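Local structure of glycerol-3-phosphate dehydrogenase [NAD(+)] 1 (Saccharomyces cerevisiae, 4FGW) at residues Thr47-Val52 and Pro225-Ser230; Pro109-Ser114 and Ser135-His140; Ala199-Lys204 and Val231-Ala236; Lys323-Cys328 and Gln368-Asn373. The protein catalyses the NAD-dependent interconversion of dihydroxyacetone phosphate and sn-glycerol 3-phosphate, driving the glycerol production by which yeast withstands hyperosmotic stress. One frame throughout, in Å; residues are numbered along the deposited sequence.

Interaction 1: Thr47-Val52 and Pro225-Ser230; sequences TTIAKV and PYFHVS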
# COMPACT_ATOMS: atom_id res chain seq x y z
N THR A 47 21.80 18.66 -0.21
CA THR A 47 21.55 20.01 -0.77
C THR A 47 20.05 20.30 -0.77
O THR A 47 19.64 21.42 -0.45
CB THR A 47 22.17 20.16 -2.16
OG1 THR A 47 23.51 19.67 -2.13
CG2 THR A 47 22.17 21.60 -2.66
N THR A 48 19.24 19.29 -1.15
CA THR A 48 17.79 19.37 -1.21
C THR A 48 17.20 19.65 0.18
O THR A 48 16.43 20.60 0.33
CB THR A 48 17.21 18.11 -1.88
OG1 THR A 48 17.84 17.92 -3.15
CG2 THR A 48 15.72 18.19 -2.07
N ILE A 49 17.59 18.86 1.20
CA ILE A 49 17.11 19.06 2.56
C ILE A 49 17.54 20.41 3.15
O ILE A 49 16.77 21.02 3.89
CB ILE A 49 17.30 17.82 3.48
CG1 ILE A 49 16.03 17.52 4.29
CG2 ILE A 49 18.53 17.92 4.39
CD1 ILE A 49 14.93 16.78 3.52
N ALA A 50 18.73 20.89 2.76
CA ALA A 50 19.30 22.18 3.16
C ALA A 50 18.52 23.34 2.54
O ALA A 50 18.42 24.40 3.17
CB ALA A 50 20.76 22.24 2.77
N LYS A 51 17.97 23.14 1.32
CA LYS A 51 17.14 24.12 0.60
C LYS A 51 15.79 24.25 1.32
O LYS A 51 15.31 25.37 1.52
CB LYS A 51 16.96 23.68 -0.87
CG LYS A 51 16.07 24.59 -1.71
CD LYS A 51 15.80 23.98 -3.08
CE LYS A 51 14.88 24.82 -3.93
NZ LYS A 51 13.45 24.60 -3.59
N VAL A 52 15.20 23.10 1.71
CA VAL A 52 13.93 22.96 2.45
C VAL A 52 14.05 23.70 3.81
O VAL A 52 13.17 24.51 4.15
CB VAL A 52 13.58 21.45 2.62
CG1 VAL A 52 12.53 21.21 3.70
CG2 VAL A 52 13.14 20.84 1.29
N PRO A 225 4.80 23.52 1.33
CA PRO A 225 3.56 23.18 0.61
C PRO A 225 3.73 22.01 -0.38
O PRO A 225 2.79 21.23 -0.59
CB PRO A 225 3.19 24.49 -0.11
CG PRO A 225 3.91 25.57 0.66
CD PRO A 225 5.20 24.92 1.06
N TYR A 226 4.94 21.87 -0.95
CA TYR A 226 5.34 20.81 -1.89
C TYR A 226 5.98 19.60 -1.17
O TYR A 226 6.37 18.63 -1.82
CB TYR A 226 6.31 21.38 -2.94
CG TYR A 226 7.63 21.87 -2.38
CD1 TYR A 226 8.70 21.00 -2.18
CD2 TYR A 226 7.82 23.22 -2.06
CE1 TYR A 226 9.91 21.45 -1.66
CE2 TYR A 226 9.03 23.68 -1.55
CZ TYR A 226 10.08 22.79 -1.36
OH TYR A 226 11.28 23.23 -0.85
N PHE A 227 6.14 19.67 0.15
CA PHE A 227 6.79 18.61 0.93
C PHE A 227 6.08 18.46 2.27
O PHE A 227 6.47 19.10 3.26
CB PHE A 227 8.28 18.96 1.12
CG PHE A 227 9.20 17.89 1.64
CD1 PHE A 227 9.31 16.66 0.99
CD2 PHE A 227 10.04 18.14 2.72
CE1 PHE A 227 10.21 15.69 1.44
CE2 PHE A 227 10.95 17.17 3.16
CZ PHE A 227 11.04 15.96 2.50
N HIS A 228 5.00 17.64 2.29
CA HIS A 228 4.19 17.42 3.49
C HIS A 228 4.95 16.63 4.54
O HIS A 228 5.52 15.58 4.24
CB HIS A 228 2.84 16.77 3.14
CG HIS A 228 1.84 17.70 2.51
ND1 HIS A 228 2.20 18.94 2.03
CD2 HIS A 228 0.53 17.51 2.29
CE1 HIS A 228 1.09 19.48 1.55
NE2 HIS A 228 0.06 18.65 1.67
N VAL A 229 4.97 17.15 5.78
CA VAL A 229 5.68 16.54 6.89
C VAL A 229 4.73 16.09 7.99
O VAL A 229 3.86 16.85 8.42
CB VAL A 229 6.82 17.48 7.41
CG1 VAL A 229 7.40 17.01 8.75
CG2 VAL A 229 7.94 17.60 6.38
N SER A 230 4.91 14.84 8.44
CA SER A 230 4.19 14.27 9.58
C SER A 230 5.26 13.97 10.64
O SER A 230 6.22 13.26 10.34
CB SER A 230 3.45 13.01 9.18
OG SER A 230 2.97 12.33 10.32
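The rings of Tyr226 and Phe227 both reach helix 44-59, and aliphatic groups approach each of them obliquely. At the Phe227 ring, Ile49 comes in with its terminal methyl, CD1 lying 4.0 Å from CE2 and nearly as close to CZ, while Val52 CG1 stands 4.1 Å from CD2. Both side chains cross the phenylalanine at about a right angle, and their methyls line the CD2, CE2 and CZ side of the ring.

Tyr226 meets the helix with its phenolic end: OH is 3.7 Å from Val52 CG2 and 3.8 Å from Lys51 NZ. Val52 thus serves both rings, one methyl each. With CG1 anti to the backbone N (chi1 163°), the two branches spread toward different aromatics, a task that suits a beta-branched residue. The Lys51 ammonium and the Tyr226 hydroxyl are joined indirectly, through Glu55: the carboxylate accepts a hydrogen bond from the tyrosine and pairs with the lysine, which has a second salt bridge to Glu191. This network satisfies polar ends in a buried setting.

Helix 44-59 begins within the glycine-rich segment that, by similarity, binds NAD(+) in this Rossmann-type domain. Here it packs against the start of the outermost strand 227-232, whose neighbour is strand 194-199, and Val188 of helix 185-189 touches both Val52 and Phe227.

Interaction 2: Pro109-Ser114 and Ser135-His140; sequences PDLIDS and SQLKGH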
# COMPACT_ATOMS: atom_id res chain seq x y z
N PRO A 109 33.33 24.60 3.96
CA PRO A 109 34.24 23.46 3.76
C PRO A 109 34.77 22.84 5.05
O PRO A 109 35.29 21.72 5.01
CB PRO A 109 35.35 24.04 2.89
CG PRO A 109 35.39 25.49 3.24
CD PRO A 109 34.02 25.89 3.74
N ASP A 110 34.67 23.57 6.18
CA ASP A 110 35.15 23.15 7.50
C ASP A 110 34.00 22.57 8.33
O ASP A 110 33.03 23.27 8.62
CB ASP A 110 35.84 24.31 8.23
CG ASP A 110 36.63 23.92 9.46
OD1 ASP A 110 36.01 23.45 10.44
OD2 ASP A 110 37.86 24.14 9.47
N LEU A 111 34.11 21.30 8.66
CA LEU A 111 33.15 20.63 9.48
C LEU A 111 32.91 21.39 10.75
O LEU A 111 31.78 21.73 11.06
CB LEU A 111 33.65 19.23 9.81
CG LEU A 111 32.65 18.18 10.27
CD1 LEU A 111 31.40 18.23 9.45
CD2 LEU A 111 33.25 16.81 10.18
N ILE A 112 33.97 21.65 11.50
CA ILE A 112 33.85 22.28 12.80
C ILE A 112 33.29 23.68 12.72
O ILE A 112 32.57 24.10 13.60
CB ILE A 112 35.19 22.28 13.51
CG1 ILE A 112 35.80 20.90 13.40
CG2 ILE A 112 35.02 22.63 14.96
CD1 ILE A 112 34.86 19.97 12.78
N ASP A 113 33.62 24.41 11.68
CA ASP A 113 33.12 25.77 11.58
C ASP A 113 31.61 25.80 11.35
O ASP A 113 30.91 26.69 11.81
CB ASP A 113 33.84 26.55 10.47
CG ASP A 113 33.45 28.01 10.43
OD1 ASP A 113 33.48 28.62 9.36
OD2 ASP A 113 33.10 28.55 11.48
N SER A 114 31.13 24.80 10.62
CA SER A 114 29.70 24.70 10.27
C SER A 114 28.86 24.39 11.52
O SER A 114 27.71 24.81 11.62
CB SER A 114 29.49 23.64 9.20
OG SER A 114 29.81 22.34 9.67
N SER A 135 33.56 10.51 14.06
CA SER A 135 34.91 10.51 14.63
C SER A 135 35.53 11.90 14.59
O SER A 135 36.28 12.27 15.50
CB SER A 135 35.79 9.52 13.88
OG SER A 135 37.00 9.28 14.58
N GLN A 136 35.16 12.69 13.59
CA GLN A 136 35.64 14.05 13.44
C GLN A 136 34.87 15.07 14.20
O GLN A 136 35.34 16.15 14.44
CB GLN A 136 35.56 14.46 12.01
CG GLN A 136 36.13 13.47 11.12
CD GLN A 136 37.26 14.05 10.36
OE1 GLN A 136 37.27 14.02 9.14
NE2 GLN A 136 38.22 14.61 11.08
N LEU A 137 33.63 14.75 14.52
CA LEU A 137 32.81 15.64 15.34
C LEU A 137 32.94 15.40 16.84
O LEU A 137 32.58 16.28 17.62
CB LEU A 137 31.33 15.63 14.89
CG LEU A 137 30.99 16.35 13.58
CD1 LEU A 137 29.56 16.07 13.18
CD2 LEU A 137 31.21 17.86 13.67
N LYS A 138 33.48 14.22 17.26
CA LYS A 138 33.69 13.86 18.67
C LYS A 138 34.46 14.96 19.41
O LYS A 138 35.58 15.31 19.01
CB LYS A 138 34.45 12.53 18.80
CG LYS A 138 33.57 11.29 18.79
CD LYS A 138 34.19 10.18 19.62
CE LYS A 138 33.37 8.92 19.58
NZ LYS A 138 33.90 7.87 20.49
N GLY A 139 33.83 15.52 20.44
CA GLY A 139 34.40 16.59 21.26
C GLY A 139 34.33 17.96 20.62
O GLY A 139 35.07 18.86 21.02
N HIS A 140 33.44 18.13 19.61
CA HIS A 140 33.27 19.40 18.89
C HIS A 140 31.81 19.81 18.73
O HIS A 140 31.55 20.91 18.23
CB HIS A 140 33.96 19.34 17.51
CG HIS A 140 35.45 19.24 17.57
ND1 HIS A 140 36.10 18.09 17.16
CD2 HIS A 140 36.36 20.14 17.99
CE1 HIS A 140 37.39 18.34 17.35
NE2 HIS A 140 37.59 19.56 17.85
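Leu111 and Leu137 cross at about a right angle and form the heart of this contact. The branch point of Leu111 does the closest touching, its CG lying 3.7 Å from Leu137 CD2, while its CD2 methyl passes on to Gln136 CB at 3.8 Å. With CG anti to the backbone N (chi1 -160°), Leu111 extends toward the end of the other helix. Branched, flexible leucines suit such a buried crossing, since each offers methyls on more than one side. Gln136 lends its aliphatic root to the apolar cluster, and its amide oxygen has a weak hydrogen bond from Arg132.

Ile112 lies nearer the solvent and uses two branches. CD1 reaches the backbone oxygen of Gln136 at 4.2 Å, and CG2 approaches His140 CD2 obliquely at 4.1 Å. The imidazole is itself tied back by a weak bond from ND1 to Gln136 O. On the opposing segment Asp110 is the N-cap: its OD1 accepts from Asp113 N at 2.9 Å, met from above the carboxylate plane, which fixes the first turn that carries Leu111 and Ile112.

The contact joins the short helix 111-115, just after edge strand 105-108, to the end of helix 130-137. Beneath it, Leu111 also rests on Trp71 of strand 67-71 and Ile40 of strand 35-40, within the Rossmann sheet.

Interaction 3: Ala199-Lys204 and Val231-Ala236; sequences AYHIPK and VIEDVA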
# COMPACT_ATOMS: atom_id res chain seq x y z
N ALA A 199 10.66 11.53 12.63
CA ALA A 199 10.48 10.86 13.92
C ALA A 199 11.52 11.34 14.91
O ALA A 199 12.69 11.45 14.57
CB ALA A 199 10.54 9.36 13.76
N TYR A 200 11.09 11.64 16.14
CA TYR A 200 11.97 12.13 17.20
C TYR A 200 11.34 11.89 18.57
O TYR A 200 10.19 12.28 18.80
CB TYR A 200 12.24 13.64 16.98
CG TYR A 200 13.15 14.30 17.99
CD1 TYR A 200 14.53 14.28 17.83
CD2 TYR A 200 12.63 15.05 19.04
CE1 TYR A 200 15.37 14.93 18.73
CE2 TYR A 200 13.46 15.70 19.95
CZ TYR A 200 14.83 15.64 19.79
OH TYR A 200 15.65 16.28 20.69
N HIS A 201 12.08 11.24 19.46
CA HIS A 201 11.64 11.01 20.83
C HIS A 201 12.10 12.22 21.62
O HIS A 201 13.30 12.51 21.64
CB HIS A 201 12.25 9.73 21.43
CG HIS A 201 11.72 8.46 20.85
ND1 HIS A 201 12.51 7.64 20.05
CD2 HIS A 201 10.49 7.91 20.95
CE1 HIS A 201 11.74 6.62 19.71
NE2 HIS A 201 10.51 6.74 20.22
N ILE A 202 11.15 12.94 22.24
CA ILE A 202 11.46 14.10 23.08
C ILE A 202 12.27 13.56 24.27
O ILE A 202 11.83 12.61 24.91
CB ILE A 202 10.18 14.89 23.49
CG1 ILE A 202 9.61 15.67 22.29
CG2 ILE A 202 10.45 15.85 24.66
CD1 ILE A 202 8.27 15.26 21.93
N PRO A 203 13.50 14.08 24.50
CA PRO A 203 14.33 13.53 25.58
C PRO A 203 14.00 14.03 26.99
O PRO A 203 13.17 14.92 27.16
CB PRO A 203 15.76 13.91 25.16
CG PRO A 203 15.59 15.16 24.38
CD PRO A 203 14.20 15.17 23.79
N LYS A 204 14.66 13.44 27.99
CA LYS A 204 14.55 13.79 29.41
C LYS A 204 15.21 15.14 29.69
O LYS A 204 14.78 15.87 30.59
CB LYS A 204 15.17 12.68 30.29
CG LYS A 204 16.51 12.11 29.77
CD LYS A 204 16.48 10.58 29.53
CE LYS A 204 15.75 10.13 28.27
NZ LYS A 204 16.52 10.41 27.03
N VAL A 231 5.12 14.56 11.83
CA VAL A 231 6.07 14.38 12.93
C VAL A 231 5.54 13.39 13.96
O VAL A 231 4.45 13.57 14.50
CB VAL A 231 6.56 15.71 13.58
CG1 VAL A 231 7.82 15.48 14.41
CG2 VAL A 231 6.80 16.78 12.53
N ILE A 232 6.33 12.34 14.23
CA ILE A 232 5.99 11.28 15.19
C ILE A 232 7.16 11.02 16.15
O ILE A 232 8.19 11.71 16.07
CB ILE A 232 5.50 9.98 14.47
CG1 ILE A 232 6.59 9.38 13.54
CG2 ILE A 232 4.18 10.22 13.72
CD1 ILE A 232 6.46 7.90 13.25
N GLU A 233 7.02 10.03 17.04
CA GLU A 233 8.04 9.63 18.01
C GLU A 233 8.85 8.42 17.53
O GLU A 233 10.06 8.38 17.73
CB GLU A 233 7.40 9.29 19.36
CG GLU A 233 7.01 10.51 20.18
CD GLU A 233 7.29 10.35 21.66
OE1 GLU A 233 6.35 9.97 22.40
OE2 GLU A 233 8.44 10.59 22.09
N ASP A 234 8.18 7.43 16.91
CA ASP A 234 8.74 6.16 16.47
C ASP A 234 9.90 6.24 15.46
O ASP A 234 9.70 6.06 14.26
CB ASP A 234 7.61 5.19 16.07
CG ASP A 234 8.01 3.73 15.88
OD1 ASP A 234 9.16 3.38 16.22
OD2 ASP A 234 7.16 2.95 15.40
N VAL A 235 11.12 6.47 15.99
CA VAL A 235 12.38 6.54 15.24
C VAL A 235 12.72 5.15 14.66
O VAL A 235 13.18 5.06 13.53
CB VAL A 235 13.55 7.15 16.08
CG1 VAL A 235 14.89 7.06 15.35
CG2 VAL A 235 13.26 8.60 16.46
N ALA A 236 12.47 4.08 15.44
CA ALA A 236 12.74 2.70 15.01
C ALA A 236 11.89 2.27 13.78
O ALA A 236 12.46 1.79 12.80
CB ALA A 236 12.53 1.75 16.17
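Ala199, His201 and Glu233 bury the most surface in this contact. Ala199 pairs with Ile232 in a parallel beta bridge, and its CB lies 3.4 Å from Asp234 O and 3.9 Å from Val235 CG2. A methyl group suits this site, where the chain turns from strand to helix close above it. The bridge is held by a bond from Tyr200 N to Ile232 O of 2.9 Å, bent to 156° at the hydrogen.

His201 lays its ring under a carbonyl: Glu233 O stands 3.0 Å above the plane, over the ring centre, so this is a face contact and no hydrogen bond. With CG anti to its own carbonyl carbon (chi1 -71°), the imidazole lies beneath the turn, and Val235 CG2 is 3.8 Å from ND1. Glu233 crosses it at about a right angle, its CB 3.7 Å from His201 CD2. Replacing the histidine with an alanine would probably leave Glu233 O and the Val235 methyl without their flat partner and open a gap beside the turn.

Asp234 caps helix 235-257 through Gly237 N, and its other oxygen accepts from Arg288 N. Chemically, the turn combines one backbone hydrogen bond between the segments with close packing; any protonation of His201 would be expected to be eased by the carbonyl on its face and the nearby carboxylates.

Interaction 4: Lys323-Cys328 and Gln368-Asn373; sequences KDAWEC and QIVYNN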
# COMPACT_ATOMS: atom_id res chain seq x y z
N LYS A 323 18.92 -14.93 -15.58
CA LYS A 323 20.30 -14.69 -15.20
C LYS A 323 20.28 -14.46 -13.74
O LYS A 323 19.23 -14.32 -13.17
CB LYS A 323 20.85 -13.46 -15.90
CG LYS A 323 20.80 -13.51 -17.39
CD LYS A 323 20.84 -12.13 -17.98
CE LYS A 323 20.87 -12.20 -19.47
NZ LYS A 323 20.97 -13.62 -19.88
N ASP A 324 21.43 -14.42 -13.12
CA ASP A 324 21.44 -14.19 -11.70
C ASP A 324 21.27 -12.71 -11.46
O ASP A 324 21.31 -11.91 -12.38
CB ASP A 324 22.75 -14.69 -11.09
CG ASP A 324 22.84 -16.19 -11.07
OD1 ASP A 324 21.80 -16.84 -11.27
OD2 ASP A 324 23.95 -16.72 -10.86
N ALA A 325 21.08 -12.36 -10.21
CA ALA A 325 20.92 -10.98 -9.83
C ALA A 325 21.97 -10.09 -10.46
O ALA A 325 21.66 -9.21 -11.26
CB ALA A 325 21.00 -10.87 -8.34
N TRP A 326 23.22 -10.33 -10.08
CA TRP A 326 24.32 -9.43 -10.38
C TRP A 326 24.60 -9.25 -11.85
O TRP A 326 25.04 -8.22 -12.30
CB TRP A 326 25.53 -9.92 -9.65
CG TRP A 326 25.27 -10.02 -8.21
CD1 TRP A 326 25.49 -9.06 -7.29
CD2 TRP A 326 24.75 -11.14 -7.52
NE1 TRP A 326 25.14 -9.51 -6.04
CE2 TRP A 326 24.68 -10.79 -6.16
CE3 TRP A 326 24.34 -12.40 -7.91
CZ2 TRP A 326 24.22 -11.66 -5.21
CZ3 TRP A 326 23.88 -13.26 -6.95
CH2 TRP A 326 23.82 -12.89 -5.62
N GLU A 327 24.28 -10.28 -12.59
CA GLU A 327 24.33 -10.25 -14.05
C GLU A 327 23.27 -9.24 -14.52
O GLU A 327 23.54 -8.46 -15.43
CB GLU A 327 24.03 -11.65 -14.61
CG GLU A 327 24.45 -11.85 -16.06
CD GLU A 327 24.55 -13.29 -16.55
OE1 GLU A 327 25.09 -13.49 -17.66
OE2 GLU A 327 24.09 -14.21 -15.83
N CYS A 328 22.10 -9.23 -13.85
CA CYS A 328 20.99 -8.31 -14.12
C CYS A 328 21.29 -6.90 -13.59
O CYS A 328 20.89 -5.92 -14.23
CB CYS A 328 19.68 -8.86 -13.56
SG CYS A 328 19.09 -10.36 -14.40
N GLN A 368 16.55 -16.99 -0.65
CA GLN A 368 16.73 -18.31 -1.26
C GLN A 368 16.76 -18.26 -2.79
O GLN A 368 17.52 -19.02 -3.40
CB GLN A 368 15.66 -19.30 -0.77
CG GLN A 368 15.72 -19.66 0.73
CD GLN A 368 16.99 -20.34 1.21
OE1 GLN A 368 17.71 -21.01 0.45
NE2 GLN A 368 17.28 -20.21 2.50
N ILE A 369 15.95 -17.38 -3.40
CA ILE A 369 15.88 -17.18 -4.86
C ILE A 369 17.16 -16.50 -5.36
O ILE A 369 17.77 -16.98 -6.32
CB ILE A 369 14.58 -16.41 -5.26
CG1 ILE A 369 13.32 -17.29 -5.06
CG2 ILE A 369 14.65 -15.87 -6.70
CD1 ILE A 369 11.99 -16.49 -4.89
N VAL A 370 17.56 -15.39 -4.70
CA VAL A 370 18.72 -14.55 -5.03
C VAL A 370 20.06 -15.29 -4.88
O VAL A 370 20.83 -15.32 -5.84
CB VAL A 370 18.69 -13.20 -4.26
CG1 VAL A 370 19.99 -12.41 -4.47
CG2 VAL A 370 17.48 -12.35 -4.67
N TYR A 371 20.33 -15.86 -3.70
CA TYR A 371 21.61 -16.52 -3.39
C TYR A 371 21.72 -17.95 -3.81
O TYR A 371 22.71 -18.33 -4.45
CB TYR A 371 22.01 -16.30 -1.93
CG TYR A 371 22.40 -14.86 -1.69
CD1 TYR A 371 21.45 -13.90 -1.36
CD2 TYR A 371 23.71 -14.43 -1.91
CE1 TYR A 371 21.80 -12.56 -1.21
CE2 TYR A 371 24.07 -13.10 -1.76
CZ TYR A 371 23.11 -12.16 -1.41
OH TYR A 371 23.47 -10.85 -1.25
N ASN A 372 20.72 -18.76 -3.48
CA ASN A 372 20.70 -20.16 -3.88
C ASN A 372 19.89 -20.23 -5.20
O ASN A 372 19.65 -19.17 -5.79
CB ASN A 372 20.15 -21.04 -2.74
CG ASN A 372 20.90 -20.81 -1.44
OD1 ASN A 372 22.13 -20.89 -1.38
ND2 ASN A 372 20.19 -20.46 -0.39
N ASN A 373 19.45 -21.37 -5.66
CA ASN A 373 18.76 -21.31 -6.93
C ASN A 373 17.34 -21.77 -6.87
O ASN A 373 16.90 -22.57 -7.67
CB ASN A 373 19.52 -22.05 -8.02
CG ASN A 373 20.57 -21.19 -8.65
OD1 ASN A 373 21.72 -21.17 -8.20
ND2 ASN A 373 20.19 -20.45 -9.68
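The two segments approach most closely at Ala325 and Val370, whose CA atoms are 6.4 Å apart, so the first turn of helix 325-333 lies beside the last turn of helix 361-371. Small and branched residues suit this spacing: Ala325 CB points toward the other helix and sits 4.3 Å from Val370 CG1.

Outside this pair lies Trp326, which carries the largest share of the contact. Its six-membered ring presents an edge to the face of Tyr371 in an offset edge-to-face stack, with centroids 5.4 Å apart and planes at 68°. The leading atoms are Trp326 CZ2 and Tyr371 CE2, at 3.7 Å. Aromatic hydrogens on the tryptophan edge thus meet the electron-rich face of the phenol, a favourable match, and the breadth of the indole lets it reach the neighbouring helix. Trp326 CH2 also touches Val370 CG1 at 4.0 Å, and CZ3 lies 3.8 Å from Val370 O. Ala325 CB covers part of one indole face, near its rim. The first bond of the Tyr371 side chain points away from segment 323-328, but with CG anti to the carbonyl carbon (chi1 -70°) its ring comes back to receive the tryptophan, and its OH bonds to Leu341 O. A serine in place of Tyr371 would probably leave the indole edge without its aromatic face and Leu341 O without the phenol's hydrogen bond.

The contact joins helices 325-333 and 361-371 within the helical C-terminal part. Helix 340-354 supplies Leu341 to Ala325 and Trp326, while Met318 of helix 310-320 touches Ala325 and Phe254 of helix 235-257 touches Val370.

Interactions 1 and 3 share strand 227-232: one packs its start against the helix that begins in the glycine-rich segment, the other joins its end to helix 235-257, and their centres are 19 Å apart. Interaction 2 is nested along the chain inside the loop closed by interaction 1, with 25 Å between centres. Interaction 4 belongs to the helical domain, 37 Å from interaction 1 centre to centre and across the chain's centre from it. None of the segments contains a residue assigned to a site, though by similarity NAD-binding residues lie nearby: Trp45 is about 4 Å from Ile49 of interaction 1, and Gln339 about 8 Å from Tyr371 of interaction 4, side chain to side chain.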